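Local coordinates for protein alcohol oxidase (Myceliophthora thermophila, PDB 6F74) that binds FAD and probably uses it to oxidise an alcohol substrate at the expense of oxygen, as a fungal flavoprotein of the VAO type, at residues 101-106 / 513-518; 432-437 / 520-525; 577-582 / 587-592. All coordinates share one frame; numbering follows the deposited sequence.

Contact 1. Residues 101-106 / 513-518. With NAG (2-acetamido-2-deoxy-beta-D-glucopyranose), chain E.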
# COMPACT_ATOMS: atom_id res chain seq x y z
N PRO A 101 9.58 -7.26 -1.25
CA PRO A 101 10.73 -7.16 -0.34
C PRO A 101 11.58 -5.94 -0.64
O PRO A 101 11.91 -5.71 -1.80
CB PRO A 101 11.50 -8.46 -0.62
CG PRO A 101 11.07 -8.88 -1.98
CD PRO A 101 9.62 -8.51 -2.03
N TYR A 102 11.88 -5.16 0.38
CA TYR A 102 12.47 -3.83 0.19
C TYR A 102 13.94 -3.95 -0.30
O TYR A 102 14.43 -3.11 -1.06
CB TYR A 102 12.35 -2.97 1.45
CG TYR A 102 12.93 -1.59 1.25
CD1 TYR A 102 12.29 -0.66 0.45
CD2 TYR A 102 14.16 -1.24 1.80
CE1 TYR A 102 12.82 0.59 0.23
CE2 TYR A 102 14.72 0.01 1.57
CZ TYR A 102 14.04 0.92 0.78
OH TYR A 102 14.57 2.16 0.56
N ASN A 103 14.61 -5.01 0.12
CA ASN A 103 16.02 -5.25 -0.20
C ASN A 103 16.26 -6.74 -0.13
O ASN A 103 16.47 -7.29 0.97
CB ASN A 103 16.92 -4.51 0.78
CG ASN A 103 18.36 -4.41 0.31
OD1 ASN A 103 18.68 -4.73 -0.84
ND2 ASN A 103 19.23 -3.96 1.21
N ILE A 104 16.24 -7.39 -1.29
CA ILE A 104 16.45 -8.85 -1.39
C ILE A 104 17.94 -9.13 -1.13
O ILE A 104 18.79 -9.01 -2.04
CB ILE A 104 15.99 -9.40 -2.77
CG1 ILE A 104 14.49 -9.17 -2.99
CG2 ILE A 104 16.28 -10.90 -2.91
CD1 ILE A 104 13.97 -9.53 -4.37
N THR A 105 18.26 -9.48 0.12
CA THR A 105 19.61 -9.85 0.53
C THR A 105 19.79 -11.37 0.65
O THR A 105 20.86 -11.83 1.02
CB THR A 105 19.97 -9.19 1.87
OG1 THR A 105 18.99 -9.54 2.89
CG2 THR A 105 20.03 -7.66 1.67
N CYS A 106 18.73 -12.12 0.37
CA CYS A 106 18.79 -13.57 0.27
C CYS A 106 17.87 -14.04 -0.83
O CYS A 106 16.73 -14.44 -0.58
CB CYS A 106 18.44 -14.21 1.63
SG CYS A 106 18.52 -16.01 1.61
N GLU A 513 25.00 -0.20 -7.28
CA GLU A 513 25.13 0.77 -8.36
C GLU A 513 23.91 0.76 -9.24
O GLU A 513 23.42 1.81 -9.62
CB GLU A 513 26.39 0.49 -9.20
CG GLU A 513 27.65 0.70 -8.41
CD GLU A 513 28.07 -0.42 -7.45
OE1 GLU A 513 27.36 -1.44 -7.10
OE2 GLU A 513 29.23 -0.22 -7.04
N ILE A 514 23.42 -0.43 -9.56
CA ILE A 514 22.25 -0.59 -10.42
C ILE A 514 21.01 -0.06 -9.71
O ILE A 514 20.21 0.63 -10.32
CB ILE A 514 22.09 -2.05 -10.93
CG1 ILE A 514 21.36 -2.10 -12.28
CG2 ILE A 514 21.41 -2.96 -9.91
CD1 ILE A 514 19.86 -2.19 -12.24
N ARG A 515 20.88 -0.34 -8.42
CA ARG A 515 19.73 0.17 -7.66
C ARG A 515 19.76 1.71 -7.55
O ARG A 515 18.70 2.35 -7.66
CB ARG A 515 19.67 -0.46 -6.26
CG ARG A 515 18.57 0.17 -5.41
CD ARG A 515 18.01 -0.79 -4.41
NE ARG A 515 16.81 -0.30 -3.75
CZ ARG A 515 16.08 -1.01 -2.88
NH1 ARG A 515 16.45 -2.25 -2.56
NH2 ARG A 515 14.99 -0.49 -2.31
N ASP A 516 20.94 2.29 -7.34
CA ASP A 516 21.06 3.76 -7.27
C ASP A 516 20.71 4.42 -8.61
O ASP A 516 20.10 5.49 -8.63
CB ASP A 516 22.48 4.21 -6.88
CG ASP A 516 22.90 3.75 -5.51
OD1 ASP A 516 22.05 3.43 -4.61
OD2 ASP A 516 24.13 3.71 -5.32
N TYR A 517 21.11 3.78 -9.71
CA TYR A 517 20.73 4.25 -11.06
C TYR A 517 19.21 4.21 -11.23
O TYR A 517 18.60 5.18 -11.66
CB TYR A 517 21.43 3.43 -12.19
CG TYR A 517 20.82 3.75 -13.54
CD1 TYR A 517 21.16 4.91 -14.22
CD2 TYR A 517 19.86 2.92 -14.10
CE1 TYR A 517 20.59 5.23 -15.45
CE2 TYR A 517 19.26 3.23 -15.32
CZ TYR A 517 19.62 4.38 -16.00
OH TYR A 517 18.97 4.69 -17.21
N VAL A 518 18.58 3.10 -10.89
CA VAL A 518 17.13 2.98 -11.03
C VAL A 518 16.40 3.92 -10.08
O VAL A 518 15.43 4.57 -10.49
CB VAL A 518 16.64 1.53 -10.85
CG1 VAL A 518 15.12 1.46 -10.88
CG2 VAL A 518 17.21 0.66 -11.96
C1 NAG E . 20.62 -3.74 0.95
C2 NAG E . 20.88 -2.27 1.27
C3 NAG E . 22.37 -1.96 1.15
C4 NAG E . 23.20 -2.89 2.02
C5 NAG E . 22.84 -4.33 1.69
C6 NAG E . 23.47 -5.33 2.63
C7 NAG E . 19.24 -0.47 0.77
C8 NAG E . 18.70 0.44 -0.28
N2 NAG E . 20.20 -1.34 0.37
O3 NAG E . 22.62 -0.62 1.56
O4 NAG E . 24.59 -2.62 1.79
O5 NAG E . 21.45 -4.49 1.86
O6 NAG E . 23.04 -5.10 3.99
O7 NAG E . 18.81 -0.40 1.91
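Arg515 and Tyr102 both leave the backbone with CG anti to N. In Arg515 the chain then runs extended from CG to NE and sends the guanidinium outward from helix 512-533, while in Tyr102 (chi1 -179°) the ring turns one face to that group. The result is a cation-pi contact between a helix and a loop, built at an N-glycosylated asparagine of this VAO-type flavoprotein.

The arginine serves the tyrosine twice. End-on, its two terminal nitrogens converge on one backbone oxygen, with NH1 at 2.7 Å and NH2 at 3.0 Å from Tyr102 O. Both bonds lie in the carbonyl plane and close to the guanidinium plane, though the one from NH1 is the straighter, with an N-H...O angle of 152° against 135° for NH2. This double grip on a single acceptor limits rotation of the guanidinium. Meanwhile Arg515 CZ sits over a face of the Tyr102 ring, 4.7 Å from its centroid, and Arg515 NH2 comes within 3.5 Å of Tyr102 CE1. The two planes are steeply inclined, so this is not a parallel stack.

A sugar completes the site. Asn103 ND2 is joined to C1 of the N-acetylglucosamine by a 1.4 Å covalent bond, and the acetamido methyl of that sugar lies over the centre of one guanidinium face, its C8 being 4.0 Å from Arg515 CZ. The charged group is thus edged by a carbonyl and overlaid by the glycan. Beyond the two segments, Thr105 OG1 is hydrogen-bonded to Ile121 O. The methyl CG2 of Thr105 approaches the ring oxygen O5 of the sugar to 3.5 Å.

Contact 2. Residues 432-437 / 520-525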
# COMPACT_ATOMS: atom_id res chain seq x y z
N THR A 432 11.18 -6.09 -5.57
CA THR A 432 11.35 -4.78 -4.94
C THR A 432 10.54 -3.72 -5.69
O THR A 432 10.50 -3.68 -6.93
CB THR A 432 12.84 -4.37 -4.87
OG1 THR A 432 13.57 -5.33 -4.11
CG2 THR A 432 13.03 -3.01 -4.19
N SER A 433 9.89 -2.85 -4.93
CA SER A 433 9.11 -1.75 -5.49
C SER A 433 9.96 -0.50 -5.50
O SER A 433 10.54 -0.14 -4.47
CB SER A 433 7.85 -1.50 -4.66
OG SER A 433 7.03 -0.61 -5.37
N ILE A 434 10.08 0.10 -6.68
CA ILE A 434 10.73 1.41 -6.86
C ILE A 434 9.80 2.22 -7.74
O ILE A 434 9.85 2.17 -8.96
CB ILE A 434 12.15 1.32 -7.50
CG1 ILE A 434 12.96 0.21 -6.81
CG2 ILE A 434 12.83 2.69 -7.40
CD1 ILE A 434 14.39 0.09 -7.27
N ILE A 435 8.90 2.94 -7.06
CA ILE A 435 7.88 3.73 -7.71
C ILE A 435 7.84 5.13 -7.14
O ILE A 435 8.40 5.41 -6.05
CB ILE A 435 6.48 3.06 -7.60
CG1 ILE A 435 6.05 2.93 -6.13
CG2 ILE A 435 6.49 1.70 -8.29
CD1 ILE A 435 4.61 2.46 -5.89
N THR A 436 7.16 6.00 -7.87
CA THR A 436 6.82 7.36 -7.39
C THR A 436 5.34 7.59 -7.65
O THR A 436 4.77 7.03 -8.60
CB THR A 436 7.68 8.44 -8.08
OG1 THR A 436 7.33 9.73 -7.61
CG2 THR A 436 7.53 8.36 -9.65
N SER A 437 4.67 8.34 -6.78
CA SER A 437 3.25 8.62 -6.99
C SER A 437 3.00 10.11 -6.85
O SER A 437 3.71 10.83 -6.11
CB SER A 437 2.34 7.81 -6.05
OG SER A 437 2.69 7.91 -4.68
N HIS A 520 17.38 6.75 -8.88
CA HIS A 520 17.55 8.07 -9.45
C HIS A 520 16.62 8.36 -10.62
O HIS A 520 16.11 9.47 -10.73
CB HIS A 520 18.99 8.27 -9.93
CG HIS A 520 19.25 9.64 -10.51
ND1 HIS A 520 19.60 10.72 -9.73
CD2 HIS A 520 19.14 10.10 -11.78
CE1 HIS A 520 19.73 11.79 -10.50
NE2 HIS A 520 19.44 11.44 -11.74
N GLN A 521 16.44 7.40 -11.52
CA GLN A 521 15.46 7.56 -12.59
C GLN A 521 14.05 7.75 -12.02
O GLN A 521 13.34 8.64 -12.45
CB GLN A 521 15.48 6.38 -13.56
CG GLN A 521 16.77 6.23 -14.40
CD GLN A 521 17.09 7.45 -15.23
OE1 GLN A 521 16.30 7.85 -16.07
NE2 GLN A 521 18.25 8.05 -14.99
N VAL A 522 13.66 6.92 -11.05
CA VAL A 522 12.34 6.99 -10.47
C VAL A 522 12.12 8.30 -9.72
O VAL A 522 11.10 8.98 -9.95
CB VAL A 522 12.03 5.79 -9.57
CG1 VAL A 522 10.67 5.92 -8.89
CG2 VAL A 522 12.03 4.51 -10.43
N THR A 523 13.06 8.67 -8.86
CA THR A 523 12.90 9.87 -8.03
C THR A 523 13.11 11.17 -8.81
O THR A 523 12.25 12.07 -8.74
CB THR A 523 13.86 9.84 -6.80
OG1 THR A 523 13.57 8.71 -5.95
CG2 THR A 523 13.72 11.15 -5.98
N HIS A 524 14.23 11.28 -9.52
CA HIS A 524 14.67 12.56 -10.11
C HIS A 524 14.41 12.76 -11.59
O HIS A 524 14.62 13.87 -12.06
CB HIS A 524 16.18 12.78 -9.84
CG HIS A 524 16.51 12.85 -8.38
ND1 HIS A 524 16.12 13.90 -7.58
CD2 HIS A 524 17.18 11.99 -7.58
CE1 HIS A 524 16.55 13.70 -6.35
NE2 HIS A 524 17.19 12.55 -6.32
N VAL A 525 13.99 11.72 -12.31
CA VAL A 525 13.50 11.86 -13.70
C VAL A 525 11.96 11.67 -13.72
O VAL A 525 11.22 12.59 -14.06
CB VAL A 525 14.23 10.89 -14.66
CG1 VAL A 525 13.70 11.03 -16.08
CG2 VAL A 525 15.74 11.20 -14.67
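Val522 carries most of this interface, its two methyl branches dividing the work between Ile434 and the Ile435-Thr436 peptide. The contact is alpha-on-beta packing: helix 512-533 lies against the segment 432-437, which includes residues 435-437 of an outermost strand of the seven-stranded antiparallel sheet. No hydrogen bond crosses between the segments, which meet by van der Waals contact.

With CG1 anti to the backbone N (chi1 176°), Val522 presents one methyl to each part of the opposing chain. CG1 reaches the peptide between Ile435 and Thr436, 3.4 Å from Ile435 C, and comes close to the following amide nitrogen. The other methyl, Val522 CG2, turns to Ile434 and lies 3.6 Å from Ile434 CG2. The same Val522 CG2 is 3.5 Å from Ile434 O. Here the valine touches backbone as much as side chain, which brings the helix near to the chain: Ile435 CA and Val522 CA are only 6.2 Å apart. Cut back to alanine, this valine would probably lose the close methyl contact with Ile434 CG2 and the CG1 cover over the peptide after Ile435.

Ile434 extends the apolar patch beyond the two segments, packing on Val518 and Gln519 of the same helix and on Ile506. Its backbone pairs with Gln504, as that of Thr436 does with Ser502; these bonds link the segment to strand 498-503 and the residues just after it. The CB of Ile435 points away from the helix, and its side chain packs on Ile501 and Glu543. Thr436 and Val522 run antiparallel alongside one another, and the threonine methyl CG2 comes to rest 3.6 Å from Val522 O.

Contact 3. Residues 577-582 / 587-592. With NAG (2-acetamido-2-deoxy-beta-D-glucopyranose), chain B.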
# COMPACT_ATOMS: atom_id res chain seq x y z
N PHE A 577 9.14 3.38 15.69
CA PHE A 577 9.87 3.90 14.54
C PHE A 577 9.61 3.09 13.30
O PHE A 577 9.67 1.87 13.33
CB PHE A 577 11.38 3.92 14.77
CG PHE A 577 12.16 4.36 13.55
CD1 PHE A 577 12.37 5.73 13.30
CD2 PHE A 577 12.60 3.45 12.63
CE1 PHE A 577 13.05 6.15 12.18
CE2 PHE A 577 13.27 3.86 11.49
CZ PHE A 577 13.48 5.21 11.26
N CYS A 578 9.27 3.78 12.21
CA CYS A 578 9.36 3.18 10.90
C CYS A 578 9.87 4.19 9.89
O CYS A 578 9.74 5.42 10.06
CB CYS A 578 8.06 2.50 10.44
SG CYS A 578 6.54 3.38 10.87
N ARG A 579 10.52 3.64 8.87
CA ARG A 579 11.14 4.38 7.77
C ARG A 579 10.12 5.28 7.05
O ARG A 579 9.10 4.79 6.64
CB ARG A 579 11.70 3.33 6.79
CG ARG A 579 12.65 3.92 5.83
CD ARG A 579 13.25 2.90 4.88
NE ARG A 579 13.73 3.70 3.75
CZ ARG A 579 13.00 4.03 2.68
NH1 ARG A 579 11.74 3.57 2.49
NH2 ARG A 579 13.56 4.80 1.78
N THR A 580 10.42 6.58 6.91
CA THR A 580 9.51 7.58 6.32
C THR A 580 8.28 7.92 7.17
O THR A 580 7.54 8.84 6.80
CB THR A 580 8.97 7.25 4.89
OG1 THR A 580 7.95 6.24 4.93
CG2 THR A 580 10.08 6.87 3.92
N CYS A 581 8.04 7.21 8.27
CA CYS A 581 6.88 7.47 9.11
C CYS A 581 7.07 8.82 9.78
O CYS A 581 8.18 9.39 9.79
CB CYS A 581 6.64 6.34 10.13
SG CYS A 581 6.36 4.74 9.35
N VAL A 582 5.96 9.37 10.27
CA VAL A 582 6.01 10.71 10.86
C VAL A 582 7.02 10.67 12.02
O VAL A 582 6.97 9.76 12.88
CB VAL A 582 4.61 11.13 11.33
CG1 VAL A 582 4.69 12.34 12.24
CG2 VAL A 582 3.73 11.42 10.11
N PHE A 587 15.63 10.16 13.81
CA PHE A 587 16.49 8.99 13.90
C PHE A 587 17.29 8.76 12.62
O PHE A 587 16.98 9.31 11.55
CB PHE A 587 15.64 7.76 14.18
CG PHE A 587 15.22 7.62 15.60
CD1 PHE A 587 14.30 8.43 16.17
CD2 PHE A 587 15.76 6.60 16.39
CE1 PHE A 587 13.92 8.26 17.49
CE2 PHE A 587 15.38 6.40 17.69
CZ PHE A 587 14.48 7.22 18.24
N ILE A 588 18.33 7.93 12.75
CA ILE A 588 19.09 7.42 11.62
C ILE A 588 18.94 5.91 11.59
O ILE A 588 19.34 5.23 12.54
CB ILE A 588 20.59 7.80 11.72
CG1 ILE A 588 20.74 9.32 11.79
CG2 ILE A 588 21.38 7.25 10.51
CD1 ILE A 588 22.15 9.78 12.16
N GLU A 589 18.33 5.41 10.52
CA GLU A 589 18.21 3.99 10.26
C GLU A 589 19.37 3.53 9.38
O GLU A 589 19.85 4.27 8.50
CB GLU A 589 16.89 3.65 9.58
CG GLU A 589 16.59 2.17 9.63
CD GLU A 589 15.37 1.71 8.85
OE1 GLU A 589 14.78 2.48 8.04
OE2 GLU A 589 14.99 0.55 9.04
N ARG A 590 19.86 2.33 9.66
CA ARG A 590 20.86 1.70 8.84
C ARG A 590 20.27 0.37 8.38
O ARG A 590 19.41 -0.20 9.06
CB ARG A 590 22.17 1.49 9.63
CG ARG A 590 22.88 2.77 10.06
CD ARG A 590 24.05 2.50 11.00
NE ARG A 590 25.10 1.74 10.34
CZ ARG A 590 26.05 1.04 10.95
NH1 ARG A 590 26.14 0.96 12.30
NH2 ARG A 590 26.93 0.40 10.18
N PRO A 591 20.72 -0.11 7.21
CA PRO A 591 20.30 -1.44 6.77
C PRO A 591 21.07 -2.57 7.49
O PRO A 591 20.61 -3.70 7.47
CB PRO A 591 20.69 -1.43 5.28
CG PRO A 591 21.93 -0.59 5.25
CD PRO A 591 21.62 0.53 6.23
N ASP A 592 22.23 -2.24 8.07
CA ASP A 592 23.15 -3.21 8.63
C ASP A 592 23.78 -2.81 9.98
O ASP A 592 24.82 -3.34 10.37
CB ASP A 592 24.26 -3.50 7.58
CG ASP A 592 25.04 -2.26 7.15
OD1 ASP A 592 24.69 -1.12 7.53
OD2 ASP A 592 26.01 -2.46 6.37
C1 NAG B . 25.26 -1.92 2.84
C2 NAG B . 26.74 -2.22 2.64
C3 NAG B . 27.62 -1.38 3.57
C4 NAG B . 27.31 0.09 3.39
C5 NAG B . 25.82 0.32 3.64
C6 NAG B . 25.48 1.78 3.39
C7 NAG B . 27.14 -4.54 1.88
C8 NAG B . 27.43 -5.95 2.29
N2 NAG B . 27.01 -3.63 2.85
O3 NAG B . 28.99 -1.62 3.30
O4 NAG B . 28.12 0.89 4.27
O5 NAG B . 25.01 -0.51 2.79
O6 NAG B . 24.08 2.00 3.66
O7 NAG B . 27.00 -4.25 0.71
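Phe577 meets both Phe587 and Glu589, turning a different part of its ring to each, beside a type II beta turn that runs from Cys578 to Cys581 and is closed by their disulfide. Toward Phe587 the meeting is oblique: the ring planes make 42° and the centroids are 5.6 Å apart. The nearest approach is to the aliphatic stem, Phe577 CE1 lying 3.6 Å from Phe587 CB.

Glu589 comes to the edge of the Phe577 ring, its carboxylate plane turned 80° from that of the ring, with Glu589 CD 4.0 Å from Phe577 CE2. Its chain is extended beyond CG, and Arg579 crosses it at about a right angle, offering methylenes rather than charge to the carboxylate. The polar ends are engaged elsewhere: Glu589 OE2 forms a salt bridge with Arg151, and Arg579 NH1 donates to Leu162 O. Cys578, in the turn, touches the FAD, whereas Pro591 and Asp592, farther along the second segment, lie beside the second sugar of the glycan on Asn103. Between the crossing chains, Glu589 OE1 approaches Arg579 CG to 3.4 Å.

From the N terminus, the loop after helix 88-93 is followed by 406 residues before helix 512-533 returns to it and closes contact 1. Contact 2 opens within that span, at 432-437, and closes on the same helix at 520-525; the two loops therefore cross, and one helix holds both the glycosylated loop and the edge of the seven-stranded sheet. They also touch directly, Pro101 O lying 2.9 Å from Thr432 OG1, a probable hydrogen bond. Contact 3 follows in series, tying the 578-581 turn to strand 587-588 and the residues after it. Its centre is about 17 Å from that of contact 1, yet Arg579 packs on Tyr102. Contacts 2 and 3 do not touch.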